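Local coordinates for protein leucine aminopeptidase 2, chloroplastic (Streptomyces sp. BC16019, PDB 5LHK) that probably removes unsubstituted N-terminal amino acids from peptides as a manganese-binding aminopeptidase of the M17 family, at residues A88-F93 with S120-A125; T264-G269 with A314-D319. All blocks are in the same frame, centred on the assembly; numbering follows the deposited sequence.

Interaction 1: residues A88-F93 with S120-A125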
loop_
_atom_site.group_PDB
_atom_site.type_symbol
_atom_site.label_atom_id
_atom_site.label_comp_id
_atom_site.label_asym_id
_atom_site.label_seq_id
_atom_site.Cartn_x
_atom_site.Cartn_y
_atom_site.Cartn_z
ATOM N N ALA A 88 -8.838 41.501 -21.557
ATOM C CA ALA A 88 -9.350 41.585 -20.184
ATOM C C ALA A 88 -10.790 41.109 -20.112
ATOM O O ALA A 88 -11.581 41.407 -20.993
ATOM C CB ALA A 88 -9.252 43.004 -19.655
ATOM N N THR A 89 -11.107 40.352 -19.067
ATOM C CA THR A 89 -12.467 39.878 -18.797
ATOM C C THR A 89 -12.869 40.353 -17.408
ATOM O O THR A 89 -12.049 40.924 -16.688
ATOM C CB THR A 89 -12.532 38.340 -18.813
ATOM O OG1 THR A 89 -11.760 37.815 -17.723
ATOM C CG2 THR A 89 -12.007 37.775 -20.161
ATOM N N ALA A 90 -14.121 40.100 -17.028
ATOM C CA ALA A 90 -14.588 40.385 -15.671
ATOM C C ALA A 90 -13.729 39.689 -14.607
ATOM O O ALA A 90 -13.466 40.262 -13.545
ATOM C CB ALA A 90 -16.052 39.997 -15.515
ATOM N N ALA A 91 -13.273 38.474 -14.899
ATOM C CA ALA A 91 -12.378 37.759 -13.980
ATOM C C ALA A 91 -11.056 38.507 -13.754
ATOM O O ALA A 91 -10.523 38.509 -12.634
ATOM C CB ALA A 91 -12.115 36.330 -14.461
ATOM N N THR A 92 -10.536 39.149 -14.800
ATOM C CA THR A 92 -9.338 39.984 -14.664
ATOM C C THR A 92 -9.546 41.086 -13.619
ATOM O O THR A 92 -8.687 41.308 -12.754
ATOM C CB THR A 92 -8.948 40.632 -15.999
ATOM O OG1 THR A 92 -8.927 39.632 -17.032
ATOM C CG2 THR A 92 -7.581 41.298 -15.900
ATOM N N PHE A 93 -10.691 41.763 -13.693
ATOM C CA PHE A 93 -11.025 42.812 -12.724
ATOM C C PHE A 93 -11.231 42.241 -11.322
ATOM O O PHE A 93 -10.781 42.831 -10.335
ATOM C CB PHE A 93 -12.241 43.626 -13.197
ATOM C CG PHE A 93 -11.914 44.561 -14.323
ATOM C CD1 PHE A 93 -11.993 44.133 -15.640
ATOM C CD2 PHE A 93 -11.482 45.852 -14.071
ATOM C CE1 PHE A 93 -11.670 44.977 -16.690
ATOM C CE2 PHE A 93 -11.154 46.703 -15.110
ATOM C CZ PHE A 93 -11.243 46.261 -16.425
ATOM N N SER A 120 -11.135 48.145 -22.366
ATOM C CA SER A 120 -11.465 46.730 -22.537
ATOM C C SER A 120 -12.904 46.534 -23.000
ATOM O O SER A 120 -13.685 47.483 -23.056
ATOM C CB SER A 120 -11.209 45.931 -21.250
ATOM O OG SER A 120 -12.224 46.126 -20.297
ATOM N N GLY A 121 -13.233 45.284 -23.330
ATOM C CA GLY A 121 -14.588 44.905 -23.722
ATOM C C GLY A 121 -15.573 44.745 -22.574
ATOM O O GLY A 121 -16.754 44.513 -22.819
ATOM N N VAL A 122 -15.100 44.872 -21.331
ATOM C CA VAL A 122 -15.937 44.663 -20.151
ATOM C C VAL A 122 -16.656 45.977 -19.851
ATOM O O VAL A 122 -15.995 46.960 -19.515
ATOM C CB VAL A 122 -15.117 44.235 -18.916
ATOM C CG1 VAL A 122 -16.049 43.817 -17.780
ATOM C CG2 VAL A 122 -14.158 43.095 -19.259
ATOM N N PRO A 123 -18.002 46.009 -19.984
ATOM C CA PRO A 123 -18.730 47.257 -19.695
ATOM C C PRO A 123 -18.582 47.711 -18.240
ATOM O O PRO A 123 -18.295 46.889 -17.357
ATOM C CB PRO A 123 -20.201 46.906 -19.987
ATOM C CG PRO A 123 -20.171 45.653 -20.789
ATOM C CD PRO A 123 -18.922 44.923 -20.386
ATOM N N ALA A 124 -18.806 49.004 -18.011
ATOM C CA ALA A 124 -18.607 49.635 -16.706
ATOM C C ALA A 124 -19.319 48.919 -15.547
ATOM O O ALA A 124 -18.730 48.729 -14.493
ATOM C CB ALA A 124 -19.022 51.098 -16.759
ATOM N N ALA A 125 -20.571 48.523 -15.754
ATOM C CA ALA A 125 -21.343 47.830 -14.729
ATOM C C ALA A 125 -20.713 46.487 -14.353
ATOM O O ALA A 125 -20.615 46.163 -13.167
ATOM C CB ALA A 125 -22.790 47.636 -15.178
HETATM O O HOH W 1 -11.284 42.929 -23.175
#
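Val-122 provides most of the apolar contact between 88-93 and 120-125. Its CG2 lies 3.5 Å from Ala-88 O and 3.6 Å from Thr-89 C, against the backbone that leads into the helix starting at Ala-90. The same methyl meets the Phe-93 ring obliquely, 4.0 Å from CE1. With CG1 anti to the backbone N (chi1 -171°), the two methyls divide the work, CG1 turning to Ala-90 CB and CG2 to the turn and ring. A branched valine can touch all three at once. Ala-88 and Ser-120 meet through their CB atoms, 3.9 Å apart, where small residues allow the chains to come close.

Polar contacts are few, and no direct hydrogen bond crosses. Instead, water 1 donates to Ala-88 O at 2.7 Å and accepts from Gly-121 N, joining the two backbones. Ser-120 OG sits near the plane of the Phe-93 ring, at its edge, and accepts a weak bond from Val-122 N within its own turn. Thr-89, the N-cap residue, gives its N-H almost straight to Thr-92 OG1 at 3.1 Å.

Arg-127, Ala-130 and Val-131 of helix 124-139 also pack on Phe-93. The arrangement brings together the starts of two helices in the alpha/beta N-terminal domain, which belongs to the macro clan, away from the metal site.

Interaction 2: residues T264-G269 with A314-D319. With MN (manganese (II) ion), chain B; MN (manganese (II) ion), chain C.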
loop_
_atom_site.group_PDB
_atom_site.type_symbol
_atom_site.label_atom_id
_atom_site.label_comp_id
_atom_site.label_asym_id
_atom_site.label_seq_id
_atom_site.Cartn_x
_atom_site.Cartn_y
_atom_site.Cartn_z
ATOM N N THR A 264 -21.830 17.164 7.528
ATOM C CA THR A 264 -21.016 18.101 8.283
ATOM C C THR A 264 -19.654 17.523 8.617
ATOM O O THR A 264 -18.713 18.272 8.840
ATOM C CB THR A 264 -21.714 18.558 9.568
ATOM O OG1 THR A 264 -22.005 17.428 10.400
ATOM C CG2 THR A 264 -22.995 19.305 9.209
ATOM N N PHE A 265 -19.559 16.192 8.652
ATOM C CA PHE A 265 -18.294 15.502 8.822
ATOM C C PHE A 265 -18.386 14.134 8.180
ATOM O O PHE A 265 -19.197 13.295 8.596
ATOM C CB PHE A 265 -17.962 15.349 10.306
ATOM C CG PHE A 265 -16.606 14.756 10.553
ATOM C CD1 PHE A 265 -15.456 15.479 10.265
ATOM C CD2 PHE A 265 -16.480 13.461 11.047
ATOM C CE1 PHE A 265 -14.197 14.924 10.474
ATOM C CE2 PHE A 265 -15.229 12.896 11.259
ATOM C CZ PHE A 265 -14.085 13.633 10.977
ATOM N N ASP A 266 -17.557 13.911 7.166
ATOM C CA ASP A 266 -17.505 12.626 6.473
ATOM C C ASP A 266 -16.228 11.857 6.805
ATOM O O ASP A 266 -15.216 12.024 6.145
ATOM C CB ASP A 266 -17.637 12.850 4.965
ATOM C CG ASP A 266 -17.823 11.551 4.188
ATOM O OD1 ASP A 266 -17.998 10.480 4.817
ATOM O OD2 ASP A 266 -17.804 11.611 2.934
ATOM N N SER A 267 -16.298 10.998 7.821
ATOM C CA SER A 267 -15.181 10.105 8.146
ATOM C C SER A 267 -15.048 8.917 7.212
ATOM O O SER A 267 -14.013 8.258 7.202
ATOM C CB SER A 267 -15.319 9.555 9.555
ATOM O OG SER A 267 -16.273 8.502 9.572
ATOM N N GLY A 268 -16.113 8.617 6.478
ATOM C CA GLY A 268 -16.195 7.403 5.691
ATOM C C GLY A 268 -17.170 6.391 6.242
ATOM O O GLY A 268 -17.680 5.565 5.488
ATOM N N GLY A 269 -17.441 6.462 7.544
ATOM C CA GLY A 269 -18.231 5.450 8.237
ATOM C C GLY A 269 -17.371 4.225 8.515
ATOM O O GLY A 269 -16.175 4.356 8.760
ATOM N N ALA A 314 -26.012 15.631 8.281
ATOM C CA ALA A 314 -25.620 14.470 9.083
ATOM C C ALA A 314 -24.111 14.348 9.191
ATOM O O ALA A 314 -23.382 14.958 8.417
ATOM C CB ALA A 314 -26.204 13.196 8.490
ATOM N N GLU A 315 -23.665 13.587 10.190
ATOM C CA GLU A 315 -22.288 13.112 10.266
ATOM C C GLU A 315 -22.242 11.662 9.786
ATOM O O GLU A 315 -23.160 10.888 10.069
ATOM C CB GLU A 315 -21.763 13.166 11.701
ATOM C CG GLU A 315 -21.477 14.552 12.240
ATOM C CD GLU A 315 -20.667 14.529 13.535
ATOM O OE1 GLU A 315 -20.119 15.587 13.900
ATOM O OE2 GLU A 315 -20.566 13.461 14.184
ATOM N N ASN A 316 -21.172 11.296 9.080
ATOM C CA ASN A 316 -20.893 9.899 8.723
ATOM C C ASN A 316 -19.729 9.378 9.568
ATOM O O ASN A 316 -18.575 9.719 9.313
ATOM C CB ASN A 316 -20.590 9.804 7.234
ATOM C CG ASN A 316 -20.452 8.378 6.746
ATOM O OD1 ASN A 316 -20.867 7.421 7.411
ATOM N ND2 ASN A 316 -19.852 8.226 5.578
ATOM N N MET A 317 -20.045 8.578 10.589
ATOM C CA MET A 317 -19.076 8.157 11.619
ATOM C C MET A 317 -19.051 6.646 11.746
ATOM O O MET A 317 -20.089 5.998 11.559
ATOM C CB MET A 317 -19.461 8.733 12.985
ATOM C CG MET A 317 -19.369 10.252 13.094
ATOM S SD MET A 317 -17.648 10.789 13.106
ATOM C CE MET A 317 -17.391 11.203 14.827
ATOM N N PRO A 318 -17.878 6.074 12.079
ATOM C CA PRO A 318 -17.839 4.672 12.474
ATOM C C PRO A 318 -18.309 4.532 13.912
ATOM O O PRO A 318 -18.043 5.411 14.745
ATOM C CB PRO A 318 -16.354 4.328 12.370
ATOM C CG PRO A 318 -15.671 5.595 12.773
ATOM C CD PRO A 318 -16.574 6.729 12.321
ATOM N N ASP A 319 -18.986 3.430 14.208
ATOM C CA ASP A 319 -19.606 3.227 15.514
ATOM C C ASP A 319 -20.182 1.827 15.588
ATOM O O ASP A 319 -20.429 1.193 14.559
ATOM C CB ASP A 319 -20.739 4.237 15.733
ATOM C CG ASP A 319 -21.204 4.280 17.157
ATOM O OD1 ASP A 319 -20.444 4.818 17.963
ATOM O OD2 ASP A 319 -22.310 3.775 17.467
HETATM MN MN MN B . -19.367 12.644 1.474
HETATM MN MN MN C . -17.996 9.872 1.682
HETATM O O HOH W 2 -20.306 17.778 12.388
HETATM O O HOH W 3 -18.605 11.267 -0.080
HETATM O O HOH W 4 -16.153 10.293 -0.032
#
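Met-317 SD lies at the edge of the Phe-265 ring, 3.6 Å from CD2, in a Met-aromatic contact, the side chains crossing at about a right angle. The flat Asp-266 carboxylate lies beside the Asn-316 amide; they point the same way, planes 27° apart. As partners in the parallel bridge they leave the same sheet face, and with CG anti to the backbone N in each (chi1 -171° and -173°) run alongside one another. Asn-316 ND2 donates to the syn side of Asp-266 OD1 at 3.0 Å, out of the carboxylate plane, while OD2 bridges both manganese ions. Lys-261, Asp-284, Asp-343 and Glu-345 complete this two-manganese site of an M17 aminopeptidase. ND2 also donates to Thr-342 O; an alanine at Asn-316 would remove both bonds and is likely to let the Asp-266 carboxylate turn more freely.

Parallel pairing sets this up: Asn-316 N binds Phe-265 O at 2.9 Å, and Asn-316 O accepts from Ser-267 N at 3.0 Å and Ser-267 OG at 2.6 Å. Ser-267 OG in turn accepts from Gly-269 N, an ST turn. Gly-269 suits its place: phi is positive and a CB would clash with Asn-316 OD1.

Water 2 lies between Thr-264 OG1 and Glu-315 OE1, itself salt-bridged to Arg-324 of a second subunit; Ser-234 holds OE2. Strands 265-266 and 306-316 pair within a beta-alpha-beta unit containing helix 286-301; helix 193-207 touches Thr-264 and Glu-315.

In the fold
From the N terminus, the chain forms the first strands of the N-terminal domain before interaction 1, whose second segment closes a loop over helix 90-102 and strand 109-112. The chain then runs through helix 124-139, strand 156-159 and the long helix 164-185 into the catalytic domain. There interaction 2 opens at 264-269 and closes at 314-319, after the metal ligand Asp-284, helix 286-301 and most of strand 306-316. The two loops are in series and neither nest nor cross. Their centres lie about 43 Å apart, on opposite sides of the chain's centre: one ties helix starts within the N-terminal domain, the other joins strands beside the manganese site.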